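PDB 6DX2: RNA-dependent RNA polymerase from Dera Ghazi Khan orthonairovirus, which probably replicates and transcribes the viral RNA as a whole protein, and carries in this N-terminal piece a viral OTU cysteine protease domain of the deubiquitinase type. Local coordinates for residues A[66-69]-A[75-78]; A[42-47]-A[59-64]; A[49-54]-A[110-115]; A[117-122]-A[136-141]. All coordinates share one frame; numbering follows the deposited sequence.

Contact 1: A[66-69]-A[75-78]; sequences ASFA and QCVQ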
loop_
_atom_site.group_PDB
_atom_site.type_symbol
_atom_site.label_atom_id
_atom_site.label_comp_id
_atom_site.label_asym_id
_atom_site.label_seq_id
_atom_site.Cartn_x
_atom_site.Cartn_y
_atom_site.Cartn_z
ATOM N N ALA A 66 6.244 11.815 -5.077
ATOM C CA ALA A 66 6.140 12.915 -6.000
ATOM C C ALA A 66 7.319 12.902 -6.971
ATOM O O ALA A 66 7.149 13.195 -8.148
ATOM C CB ALA A 66 6.063 14.231 -5.226
ATOM N N SER A 67 8.520 12.553 -6.486
ATOM C CA SER A 67 9.681 12.539 -7.366
ATOM C C SER A 67 9.524 11.460 -8.422
ATOM O O SER A 67 9.855 11.684 -9.605
ATOM C CB SER A 67 10.978 12.324 -6.567
ATOM O OG SER A 67 11.254 10.936 -6.368
ATOM N N PHE A 68 8.995 10.297 -8.017
ATOM C CA PHE A 68 8.761 9.247 -8.996
ATOM C C PHE A 68 7.741 9.707 -10.038
ATOM O O PHE A 68 7.919 9.459 -11.228
ATOM C CB PHE A 68 8.316 7.953 -8.315
ATOM C CG PHE A 68 8.318 6.779 -9.237
ATOM C CD1 PHE A 68 9.464 6.009 -9.409
ATOM C CD2 PHE A 68 7.183 6.491 -10.000
ATOM C CE1 PHE A 68 9.472 4.935 -10.285
ATOM C CE2 PHE A 68 7.187 5.429 -10.884
ATOM C CZ PHE A 68 8.330 4.632 -11.007
ATOM N N ALA A 69 6.634 10.326 -9.594
ATOM C CA ALA A 69 5.588 10.777 -10.515
ATOM C C ALA A 69 6.121 11.812 -11.503
ATOM O O ALA A 69 5.718 11.832 -12.669
ATOM C CB ALA A 69 4.395 11.340 -9.706
ATOM N N GLN A 75 4.998 5.286 -15.914
ATOM C CA GLN A 75 4.872 4.113 -15.065
ATOM C C GLN A 75 3.816 4.268 -13.965
ATOM O O GLN A 75 3.552 3.314 -13.232
ATOM C CB GLN A 75 6.213 3.809 -14.403
ATOM C CG GLN A 75 7.380 3.855 -15.398
ATOM C CD GLN A 75 7.147 2.982 -16.622
ATOM O OE1 GLN A 75 7.090 3.472 -17.769
ATOM N NE2 GLN A 75 7.009 1.675 -16.388
ATOM N N CYS A 76 3.216 5.444 -13.820
ATOM C CA CYS A 76 2.189 5.667 -12.798
ATOM C C CYS A 76 0.819 5.326 -13.383
ATOM O O CYS A 76 -0.001 6.206 -13.676
ATOM C CB CYS A 76 2.242 7.118 -12.337
ATOM S SG CYS A 76 3.851 7.539 -11.549
ATOM N N VAL A 77 0.620 4.026 -13.634
ATOM C CA VAL A 77 -0.507 3.606 -14.480
ATOM C C VAL A 77 -1.828 4.049 -13.860
ATOM O O VAL A 77 -2.693 4.634 -14.540
ATOM C CB VAL A 77 -0.488 2.079 -14.691
ATOM C CG1 VAL A 77 -1.744 1.582 -15.420
ATOM C CG2 VAL A 77 0.763 1.662 -15.436
ATOM N N GLN A 78 -2.003 3.776 -12.556
ATOM C CA GLN A 78 -3.287 4.078 -11.947
ATOM C C GLN A 78 -3.468 5.574 -11.787
ATOM O O GLN A 78 -4.570 6.091 -11.994
ATOM C CB GLN A 78 -3.430 3.361 -10.602
ATOM C CG GLN A 78 -3.490 1.828 -10.681
ATOM C CD GLN A 78 -4.641 1.291 -11.538
ATOM O OE1 GLN A 78 -4.458 0.924 -12.712
ATOM N NE2 GLN A 78 -5.833 1.240 -10.955
#
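Where Ala69 faces Cys76 the two backbones come nearest, their CA atoms 6.5 Å apart, as the last turns of helix 58-71 meet the short connection leading into helix 77-82. This is a short helix-to-helix connection in the helical part of the viral OTU protease domain, and Cys76, centre of an inverse gamma turn, points its side chain back at the helix just left. Its thiol fits because it is small and apolar enough to sit against backbone as well as ring: SG lies 3.8 Å from Ala69 CA, where the lack of a larger side chain on Ala69 lets it settle close to the helix. The same sulfur meets Phe68 from the side. It stands 5.0 Å from the ring centroid and 82° off the ring normal, a sulfur-aromatic contact made at the edge. Phe68 reaches it because CG is anti to the backbone N (chi1 -169°), which swings the ring toward the turn. Farther along the same edge the ring meets the CB methylene of Gln75, whose chain then bends at chi2 and carries its amide away from the helix. Ile107, Lys110 and Ala111 of helix 102-112 also pack on Phe68, and Lys110 NZ hydrogen-bonds to Gln75 O. Across the connection, Phe68 CD2 approaches Cys76 SG to 3.8 Å, while Phe68 CE2 lies 4.0 Å from Gln75 CB.

Contact 2: A[42-47]-A[59-64]; sequences CFFYSV and RSIKNT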
loop_
_atom_site.group_PDB
_atom_site.type_symbol
_atom_site.label_atom_id
_atom_site.label_comp_id
_atom_site.label_asym_id
_atom_site.label_seq_id
_atom_site.Cartn_x
_atom_site.Cartn_y
_atom_site.Cartn_z
ATOM N N CYS A 42 -3.417 8.479 6.917
ATOM C CA CYS A 42 -3.142 7.161 7.491
ATOM C C CYS A 42 -2.379 6.221 6.539
ATOM O O CYS A 42 -1.600 5.409 7.040
ATOM C CB CYS A 42 -4.431 6.486 7.957
ATOM S SG CYS A 42 -5.656 6.238 6.648
ATOM N N PHE A 43 -2.552 6.321 5.203
ATOM C CA PHE A 43 -1.782 5.481 4.301
ATOM C C PHE A 43 -0.309 5.784 4.493
ATOM O O PHE A 43 0.505 4.867 4.650
ATOM C CB PHE A 43 -2.223 5.739 2.850
ATOM C CG PHE A 43 -1.382 5.022 1.837
ATOM C CD1 PHE A 43 -1.796 3.792 1.340
ATOM C CD2 PHE A 43 -0.160 5.542 1.443
ATOM C CE1 PHE A 43 -1.005 3.101 0.414
ATOM C CE2 PHE A 43 0.663 4.839 0.520
ATOM C CZ PHE A 43 0.205 3.613 0.010
ATOM N N PHE A 44 0.012 7.076 4.631
ATOM C CA PHE A 44 1.388 7.522 4.749
ATOM C C PHE A 44 1.924 7.288 6.139
ATOM O O PHE A 44 3.092 6.970 6.277
ATOM C CB PHE A 44 1.480 9.005 4.314
ATOM C CG PHE A 44 0.883 9.230 2.897
ATOM C CD1 PHE A 44 1.590 8.826 1.744
ATOM C CD2 PHE A 44 -0.447 9.675 2.772
ATOM C CE1 PHE A 44 1.004 8.997 0.475
ATOM C CE2 PHE A 44 -1.043 9.814 1.548
ATOM C CZ PHE A 44 -0.336 9.460 0.393
ATOM N N TYR A 45 1.085 7.425 7.173
ATOM C CA TYR A 45 1.498 7.015 8.521
ATOM C C TYR A 45 1.866 5.548 8.517
ATOM O O TYR A 45 2.838 5.134 9.167
ATOM C CB TYR A 45 0.373 7.180 9.520
ATOM C CG TYR A 45 -0.058 8.613 9.822
ATOM C CD1 TYR A 45 0.775 9.713 9.495
ATOM C CD2 TYR A 45 -1.347 8.853 10.281
ATOM C CE1 TYR A 45 0.334 11.056 9.762
ATOM C CE2 TYR A 45 -1.796 10.148 10.487
ATOM C CZ TYR A 45 -0.960 11.233 10.228
ATOM O OH TYR A 45 -1.423 12.514 10.447
ATOM N N SER A 46 1.047 4.741 7.830
ATOM C CA SER A 46 1.217 3.301 7.882
ATOM C C SER A 46 2.509 2.886 7.207
ATOM O O SER A 46 3.254 2.037 7.749
ATOM C CB SER A 46 0.017 2.630 7.240
ATOM O OG SER A 46 -1.135 2.792 8.046
ATOM N N VAL A 47 2.760 3.426 6.012
ATOM C CA VAL A 47 4.001 3.122 5.302
ATOM C C VAL A 47 5.198 3.607 6.108
ATOM O O VAL A 47 6.184 2.875 6.274
ATOM C CB VAL A 47 3.968 3.760 3.909
ATOM C CG1 VAL A 47 5.391 3.734 3.287
ATOM C CG2 VAL A 47 2.971 2.966 3.106
ATOM N N ARG A 59 5.558 12.553 5.643
ATOM C CA ARG A 59 5.623 13.551 4.577
ATOM C C ARG A 59 6.758 13.269 3.597
ATOM O O ARG A 59 6.621 13.527 2.397
ATOM C CB ARG A 59 5.800 14.965 5.154
ATOM C CG ARG A 59 4.776 15.381 6.238
ATOM C CD ARG A 59 4.813 16.911 6.547
ATOM N NE ARG A 59 3.961 17.576 5.565
ATOM C CZ ARG A 59 2.751 18.076 5.819
ATOM N NH1 ARG A 59 2.244 18.053 7.053
ATOM N NH2 ARG A 59 2.059 18.633 4.836
ATOM N N SER A 60 7.895 12.769 4.072
ATOM C CA SER A 60 8.979 12.519 3.130
ATOM C C SER A 60 8.656 11.355 2.206
ATOM O O SER A 60 9.160 11.305 1.077
ATOM C CB SER A 60 10.280 12.283 3.885
ATOM O OG SER A 60 10.165 11.116 4.643
ATOM N N ILE A 61 7.809 10.438 2.643
ATOM C CA ILE A 61 7.354 9.377 1.745
ATOM C C ILE A 61 6.554 9.966 0.595
ATOM O O ILE A 61 6.713 9.563 -0.561
ATOM C CB ILE A 61 6.535 8.350 2.529
ATOM C CG1 ILE A 61 7.501 7.532 3.386
ATOM C CG2 ILE A 61 5.746 7.485 1.591
ATOM C CD1 ILE A 61 6.847 7.083 4.614
ATOM N N LYS A 62 5.680 10.935 0.903
ATOM C CA LYS A 62 4.987 11.677 -0.148
ATOM C C LYS A 62 5.959 12.315 -1.117
ATOM O O LYS A 62 5.679 12.396 -2.315
ATOM C CB LYS A 62 4.096 12.779 0.450
ATOM C CG LYS A 62 2.830 12.195 1.103
ATOM C CD LYS A 62 1.945 13.348 1.560
ATOM C CE LYS A 62 0.517 12.989 1.342
ATOM N NZ LYS A 62 -0.365 14.129 1.597
ATOM N N ASN A 63 7.065 12.885 -0.602
ATOM C CA ASN A 63 8.004 13.555 -1.497
ATOM C C ASN A 63 8.671 12.558 -2.431
ATOM O O ASN A 63 8.925 12.871 -3.603
ATOM C CB ASN A 63 9.050 14.328 -0.687
ATOM C CG ASN A 63 8.445 15.544 0.008
ATOM O OD1 ASN A 63 7.446 16.078 -0.451
ATOM N ND2 ASN A 63 9.053 15.984 1.104
ATOM N N THR A 64 8.939 11.352 -1.920
ATOM C CA THR A 64 9.491 10.285 -2.738
ATOM C C THR A 64 8.514 9.888 -3.834
ATOM O O THR A 64 8.900 9.767 -5.005
ATOM C CB THR A 64 9.843 9.098 -1.841
ATOM O OG1 THR A 64 10.929 9.489 -0.991
ATOM C CG2 THR A 64 10.283 7.951 -2.701
#
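Lys62 lays its aliphatic chain over one face of the Phe44 ring, the two side chains running at about a right angle to each other. Lys62 CE is 3.7 Å from the Phe44 ring centroid and only 16° off the normal, a CH-pi contact displaced toward CD2 and CE2, and Lys62 CG sits over the CD1-CE1 side, 3.6 Å from Phe44 CD1. The ammonium group goes past the centre: NZ is 4.8 Å from the centroid, an off-centre cation-pi contact, and it is hydrogen-bonded to the carbonyl O of Met93. A lysine suits this buried place because its methylenes cover an aromatic face while its charged end still finds an oxygen. The bend at chi3 (143°) helps bring CE down onto the ring. The opposite face of Phe44 is covered by CD2 of Phe43. Here segments 42-47 and 59-64 of two OTU-domain helices cross at 99°, with axes 9.3 Å apart at closest approach. Ile61 CG2 lies at the ring edge, while its CD1 reaches to 3.9 Å from Val47 CG1, branched chains well suited to packing between crossed helices. Leu108 of helix 102-112 touches both Val47 and Ile61. Within helix 42-52, Ser46 OG bonds back to Cys42 O, and Ile151 packs against Cys42, Phe43 and Ser46.

Contact 3: A[49-54]-A[110-115]; sequences FLLFES and KALNIT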
loop_
_atom_site.group_PDB
_atom_site.type_symbol
_atom_site.label_atom_id
_atom_site.label_comp_id
_atom_site.label_asym_id
_atom_site.label_seq_id
_atom_site.Cartn_x
_atom_site.Cartn_y
_atom_site.Cartn_z
ATOM N N PHE A 49 5.355 3.896 9.348
ATOM C CA PHE A 49 5.538 2.994 10.486
ATOM C C PHE A 49 6.313 1.752 10.079
ATOM O O PHE A 49 7.205 1.301 10.823
ATOM C CB PHE A 49 4.194 2.563 11.083
ATOM C CG PHE A 49 4.381 1.698 12.335
ATOM C CD1 PHE A 49 4.777 2.273 13.520
ATOM C CD2 PHE A 49 4.284 0.318 12.252
ATOM C CE1 PHE A 49 4.985 1.492 14.689
ATOM C CE2 PHE A 49 4.503 -0.465 13.390
ATOM C CZ PHE A 49 4.849 0.138 14.599
ATOM N N LEU A 50 5.957 1.181 8.925
ATOM C CA LEU A 50 6.590 -0.063 8.492
ATOM C C LEU A 50 8.023 0.145 8.036
ATOM O O LEU A 50 8.844 -0.781 8.183
ATOM C CB LEU A 50 5.767 -0.711 7.402
ATOM C CG LEU A 50 4.430 -1.249 7.933
ATOM C CD1 LEU A 50 3.590 -1.704 6.789
ATOM C CD2 LEU A 50 4.622 -2.441 8.930
ATOM N N LEU A 51 8.357 1.312 7.485
ATOM C CA LEU A 51 9.739 1.527 7.042
ATOM C C LEU A 51 10.652 2.001 8.167
ATOM O O LEU A 51 11.820 1.597 8.213
ATOM C CB LEU A 51 9.793 2.537 5.913
ATOM C CG LEU A 51 9.036 2.133 4.678
ATOM C CD1 LEU A 51 9.028 3.313 3.699
ATOM C CD2 LEU A 51 9.725 0.887 3.976
ATOM N N PHE A 52 10.148 2.812 9.107
ATOM C CA PHE A 52 10.972 3.493 10.090
ATOM C C PHE A 52 10.618 3.199 11.543
ATOM O O PHE A 52 11.318 3.699 12.427
ATOM C CB PHE A 52 10.884 5.028 9.898
ATOM C CG PHE A 52 11.329 5.485 8.520
ATOM C CD1 PHE A 52 12.672 5.630 8.230
ATOM C CD2 PHE A 52 10.413 5.734 7.518
ATOM C CE1 PHE A 52 13.074 6.012 6.934
ATOM C CE2 PHE A 52 10.822 6.143 6.219
ATOM C CZ PHE A 52 12.129 6.261 5.949
ATOM N N GLU A 53 9.537 2.458 11.820
ATOM C CA GLU A 53 9.016 2.257 13.177
ATOM C C GLU A 53 8.697 3.588 13.828
ATOM O O GLU A 53 8.833 3.768 15.039
ATOM C CB GLU A 53 9.982 1.429 14.046
ATOM C CG GLU A 53 10.228 0.015 13.511
ATOM C CD GLU A 53 9.075 -0.991 13.775
ATOM O OE1 GLU A 53 8.967 -1.964 12.995
ATOM O OE2 GLU A 53 8.295 -0.847 14.747
ATOM N N SER A 54 8.258 4.534 13.009
ATOM C CA SER A 54 7.930 5.865 13.462
ATOM C C SER A 54 6.995 6.453 12.421
ATOM O O SER A 54 7.022 6.049 11.261
ATOM C CB SER A 54 9.189 6.718 13.604
ATOM O OG SER A 54 8.866 8.092 13.620
ATOM N N LYS A 110 7.357 0.949 -6.850
ATOM C CA LYS A 110 8.404 1.223 -7.818
ATOM C C LYS A 110 9.436 2.213 -7.263
ATOM O O LYS A 110 10.639 2.050 -7.487
ATOM C CB LYS A 110 7.786 1.765 -9.114
ATOM C CG LYS A 110 6.793 0.792 -9.775
ATOM C CD LYS A 110 5.895 1.424 -10.835
ATOM C CE LYS A 110 4.906 0.348 -11.390
ATOM N NZ LYS A 110 4.334 0.737 -12.727
ATOM N N ALA A 111 8.994 3.245 -6.536
ATOM C CA ALA A 111 9.943 4.296 -6.184
ATOM C C ALA A 111 10.989 3.806 -5.195
ATOM O O ALA A 111 12.123 4.308 -5.183
ATOM C CB ALA A 111 9.188 5.506 -5.635
ATOM N N LEU A 112 10.612 2.867 -4.310
ATOM C CA LEU A 112 11.513 2.382 -3.287
ATOM C C LEU A 112 11.965 0.954 -3.525
ATOM O O LEU A 112 12.745 0.433 -2.711
ATOM C CB LEU A 112 10.817 2.488 -1.896
ATOM C CG LEU A 112 10.605 3.911 -1.428
ATOM C CD1 LEU A 112 9.982 3.848 -0.010
ATOM C CD2 LEU A 112 11.908 4.721 -1.404
ATOM N N ASN A 113 11.543 0.320 -4.622
ATOM C CA ASN A 113 11.942 -1.073 -4.884
ATOM C C ASN A 113 11.538 -1.949 -3.715
ATOM O O ASN A 113 12.328 -2.719 -3.141
ATOM C CB ASN A 113 13.440 -1.187 -5.169
ATOM C CG ASN A 113 13.747 -0.741 -6.550
ATOM O OD1 ASN A 113 14.016 0.448 -6.789
ATOM N ND2 ASN A 113 13.625 -1.667 -7.491
ATOM N N ILE A 114 10.287 -1.793 -3.333
ATOM C CA ILE A 114 9.713 -2.603 -2.289
ATOM C C ILE A 114 8.401 -3.146 -2.836
ATOM O O ILE A 114 7.907 -2.747 -3.893
ATOM C CB ILE A 114 9.493 -1.824 -0.966
ATOM C CG1 ILE A 114 8.561 -0.659 -1.212
ATOM C CG2 ILE A 114 10.845 -1.335 -0.390
ATOM C CD1 ILE A 114 8.279 0.302 0.004
ATOM N N THR A 115 7.860 -4.095 -2.095
ATOM C CA THR A 115 6.574 -4.670 -2.445
ATOM C C THR A 115 5.583 -4.190 -1.414
ATOM O O THR A 115 5.909 -4.164 -0.208
ATOM C CB THR A 115 6.701 -6.203 -2.474
ATOM O OG1 THR A 115 7.520 -6.550 -3.616
ATOM C CG2 THR A 115 5.343 -6.901 -2.706
#
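Leu51 reaches from the last turn of helix 42-52 toward Leu112 and Ile114, which lie where helix 102-112 gives way to the strand that follows. The backbones stay well apart, with 10.2 Å between Leu51 CA and Ile114 CA, and the gap is crossed by side chains alone. From CB, which points toward the other segment, the leucine chain runs outward with CG anti to its own carbonyl carbon (chi1 -61°). Neither CB nor CG comes within 4.2 Å of the other segment; they serve to carry the branch across. At CG the chain forks, and each methyl finds a different neighbour. Leu51 CD1 meets Leu112 CD1 at 3.9 Å, methyl against methyl, with the two leucine chains set at a slant to each other. Leu51 CD2 turns to the residue beyond the helix end and lies 4.3 Å from Ile114 CD1, a looser touch. A forked side chain suits this place, since one residue can touch both Leu112, near the helix end, and Ile114 just past the turn. Ile114 suits its place because its long CG1-CD1 branch, extended at chi2 (-177°), reaches toward the leucine.

Between Leu112 and Ile114 the chain turns through Asn113, the first residue to leave helical angles and one with positive phi. Leu142 of strand 142-147 touches both Leu51 and Ile114 from the sheet side, while Thr64 of helix 58-71 packs on Leu112. The contact is a small surface patch of partly exposed residues joining the ends of helices 42-52 and 102-112 beside the sheet, within the alpha/beta fold of the OTU cysteine protease domain.

Contact 4: A[117-122]-A[136-141]; sequences ILWEAD and GLVSTA
Ile117 puts its CD1 methyl against both Val138 and Ala141, touching Val138 CG2 at 3.6 Å and Ala141 CB at 3.7 Å. The residue stands on strand 116-121; Val138 opens the 3-10 turn 138-140, and Ala141 follows it, before strand 142-147. Its reach comes from an extended branch: CG1 is anti to the carbonyl carbon (chi1 -60°) and chi2 is close to 180°, which carries CD1 out to Val138 and Ala141. The other branch, CG2, is anti to the backbone N and lies over one face of the Trp119 indole, toward its rim, two residues along the same strand. An isoleucine therefore serves both neighbours, one with each arm.

Val138 CG2 meets Ile117 and also reaches the indole edge near the ring plane, 4.0 Å from Trp119 CZ2. Val138 CG1 lies somewhat farther, 4.2 Å from Trp119 CZ2. Both the isoleucine and the tryptophan cross the valine at about a right angle. Trp119 meets the turn at its benzene edge, through CZ2, while its NE1 hydrogen-bonds to Asn143 OD1; the rings of Phe25 and Phe31 also meet the indole. Ala141, with a single methyl, allows the turn to come in close as the chain passes into strand 142-147.

Within the turn, Ala141 N bonds to Val138 O at 3.0 Å, and Val138 O also receives Asn143 ND2. The loop joins strands 127-133 and 142-147, which flank strand 116-121, the first antiparallel and the second parallel to it, and so it passes over the start of that middle strand in the mixed sheet of the viral OTU domain.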
loop_
_atom_site.group_PDB
_atom_site.type_symbol
_atom_site.label_atom_id
_atom_site.label_comp_id
_atom_site.label_asym_id
_atom_site.label_seq_id
_atom_site.Cartn_x
_atom_site.Cartn_y
_atom_site.Cartn_z
ATOM N N ILE A 117 1.426 -4.606 -0.226
ATOM C CA ILE A 117 0.219 -5.406 -0.399
ATOM C C ILE A 117 -0.927 -4.711 0.305
ATOM O O ILE A 117 -0.808 -4.351 1.483
ATOM C CB ILE A 117 0.404 -6.830 0.142
ATOM C CG1 ILE A 117 1.546 -7.478 -0.608
ATOM C CG2 ILE A 117 -0.929 -7.638 0.053
ATOM C CD1 ILE A 117 1.937 -8.888 -0.009
ATOM N N LEU A 118 -2.029 -4.513 -0.418
ATOM C CA LEU A 118 -3.225 -3.929 0.168
ATOM C C LEU A 118 -4.166 -5.076 0.454
ATOM O O LEU A 118 -4.676 -5.714 -0.474
ATOM C CB LEU A 118 -3.882 -2.901 -0.753
ATOM C CG LEU A 118 -2.983 -1.778 -1.287
ATOM C CD1 LEU A 118 -3.803 -0.682 -2.094
ATOM C CD2 LEU A 118 -2.147 -1.169 -0.158
ATOM N N TRP A 119 -4.392 -5.355 1.748
ATOM C CA TRP A 119 -5.306 -6.413 2.141
ATOM C C TRP A 119 -6.623 -5.726 2.472
ATOM O O TRP A 119 -6.758 -5.087 3.520
ATOM C CB TRP A 119 -4.789 -7.141 3.380
ATOM C CG TRP A 119 -3.433 -7.806 3.209
ATOM C CD1 TRP A 119 -2.197 -7.260 3.510
ATOM C CD2 TRP A 119 -3.180 -9.128 2.719
ATOM N NE1 TRP A 119 -1.208 -8.179 3.281
ATOM C CE2 TRP A 119 -1.780 -9.331 2.787
ATOM C CE3 TRP A 119 -4.000 -10.161 2.249
ATOM C CZ2 TRP A 119 -1.160 -10.484 2.342
ATOM C CZ3 TRP A 119 -3.366 -11.362 1.819
ATOM C CH2 TRP A 119 -1.976 -11.504 1.875
ATOM N N GLU A 120 -7.605 -5.850 1.589
ATOM C CA GLU A 120 -8.928 -5.324 1.880
ATOM C C GLU A 120 -9.671 -6.328 2.733
ATOM O O GLU A 120 -9.872 -7.483 2.330
ATOM C CB GLU A 120 -9.684 -4.999 0.597
ATOM C CG GLU A 120 -9.232 -3.626 0.056
ATOM C CD GLU A 120 -9.601 -3.364 -1.397
ATOM O OE1 GLU A 120 -8.671 -3.217 -2.230
ATOM O OE2 GLU A 120 -10.816 -3.296 -1.697
ATOM N N ALA A 121 -10.140 -5.839 3.903
ATOM C CA ALA A 121 -10.715 -6.645 4.955
ATOM C C ALA A 121 -12.122 -6.166 5.243
ATOM O O ALA A 121 -12.412 -4.959 5.161
ATOM C CB ALA A 121 -9.875 -6.543 6.253
ATOM N N ASP A 122 -12.989 -7.105 5.645
ATOM C CA ASP A 122 -14.252 -6.682 6.233
ATOM C C ASP A 122 -14.080 -6.348 7.728
ATOM O O ASP A 122 -12.977 -6.406 8.290
ATOM C CB ASP A 122 -15.334 -7.747 6.024
ATOM C CG ASP A 122 -15.003 -9.086 6.713
ATOM O OD1 ASP A 122 -15.585 -10.117 6.303
ATOM O OD2 ASP A 122 -14.170 -9.118 7.646
ATOM N N GLY A 136 7.816 -9.055 -4.844
ATOM C CA GLY A 136 8.370 -9.675 -3.666
ATOM C C GLY A 136 7.339 -10.489 -2.902
ATOM O O GLY A 136 6.192 -10.651 -3.295
ATOM N N LEU A 137 7.776 -11.028 -1.786
ATOM C CA LEU A 137 6.976 -11.961 -0.998
ATOM C C LEU A 137 6.250 -11.253 0.137
ATOM O O LEU A 137 6.693 -10.200 0.598
ATOM C CB LEU A 137 7.878 -13.037 -0.383
ATOM C CG LEU A 137 8.712 -13.888 -1.369
ATOM C CD1 LEU A 137 9.769 -14.717 -0.625
ATOM C CD2 LEU A 137 7.764 -14.753 -2.212
ATOM N N VAL A 138 5.179 -11.869 0.650
ATOM C CA VAL A 138 4.430 -11.246 1.761
ATOM C C VAL A 138 5.346 -10.841 2.923
ATOM O O VAL A 138 5.270 -9.711 3.434
ATOM C CB VAL A 138 3.304 -12.161 2.258
ATOM C CG1 VAL A 138 2.687 -11.587 3.582
ATOM C CG2 VAL A 138 2.252 -12.303 1.201
ATOM N N SER A 139 6.260 -11.727 3.319
ATOM C CA SER A 139 7.087 -11.464 4.483
ATOM C C SER A 139 8.007 -10.272 4.308
ATOM O O SER A 139 8.456 -9.718 5.315
ATOM C CB SER A 139 7.925 -12.681 4.833
ATOM O OG SER A 139 8.795 -13.046 3.782
ATOM N N THR A 140 8.322 -9.868 3.063
ATOM C CA THR A 140 9.166 -8.704 2.857
ATOM C C THR A 140 8.361 -7.479 2.493
ATOM O O THR A 140 8.936 -6.410 2.359
ATOM C CB THR A 140 10.208 -8.995 1.734
ATOM O OG1 THR A 140 9.542 -9.341 0.512
ATOM C CG2 THR A 140 11.074 -10.178 2.093
ATOM N N ALA A 141 7.073 -7.632 2.256
ATOM C CA ALA A 141 6.280 -6.523 1.800
ATOM C C ALA A 141 5.926 -5.588 2.947
ATOM O O ALA A 141 5.970 -5.961 4.131
ATOM C CB ALA A 141 4.979 -7.038 1.153
#

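In the fold
Contacts 2 and 4 are buried, about 17 Å apart between centres and on opposite sides of the chain's centre; contact 3 lies at the surface and contact 1 is partly buried. Contacts 1 and 2 share helix 58-71, contacts 2 and 3 share helix 42-52, and Thr64 packs on Ala111 to join the latter pair. Contacts 1 and 3 touch through helix 102-112. Contact 4 lies at the sheet, between a strand and the loop that leads into the next one; Thr115 of contact 3 probably hydrogen-bonds through OG1 to Gly136 N. Chemistry varies accordingly: sulfur against a ring edge at the helix connection, a lysine over a ring between helices, and purely aliphatic or indole-edge packing nearer the strands.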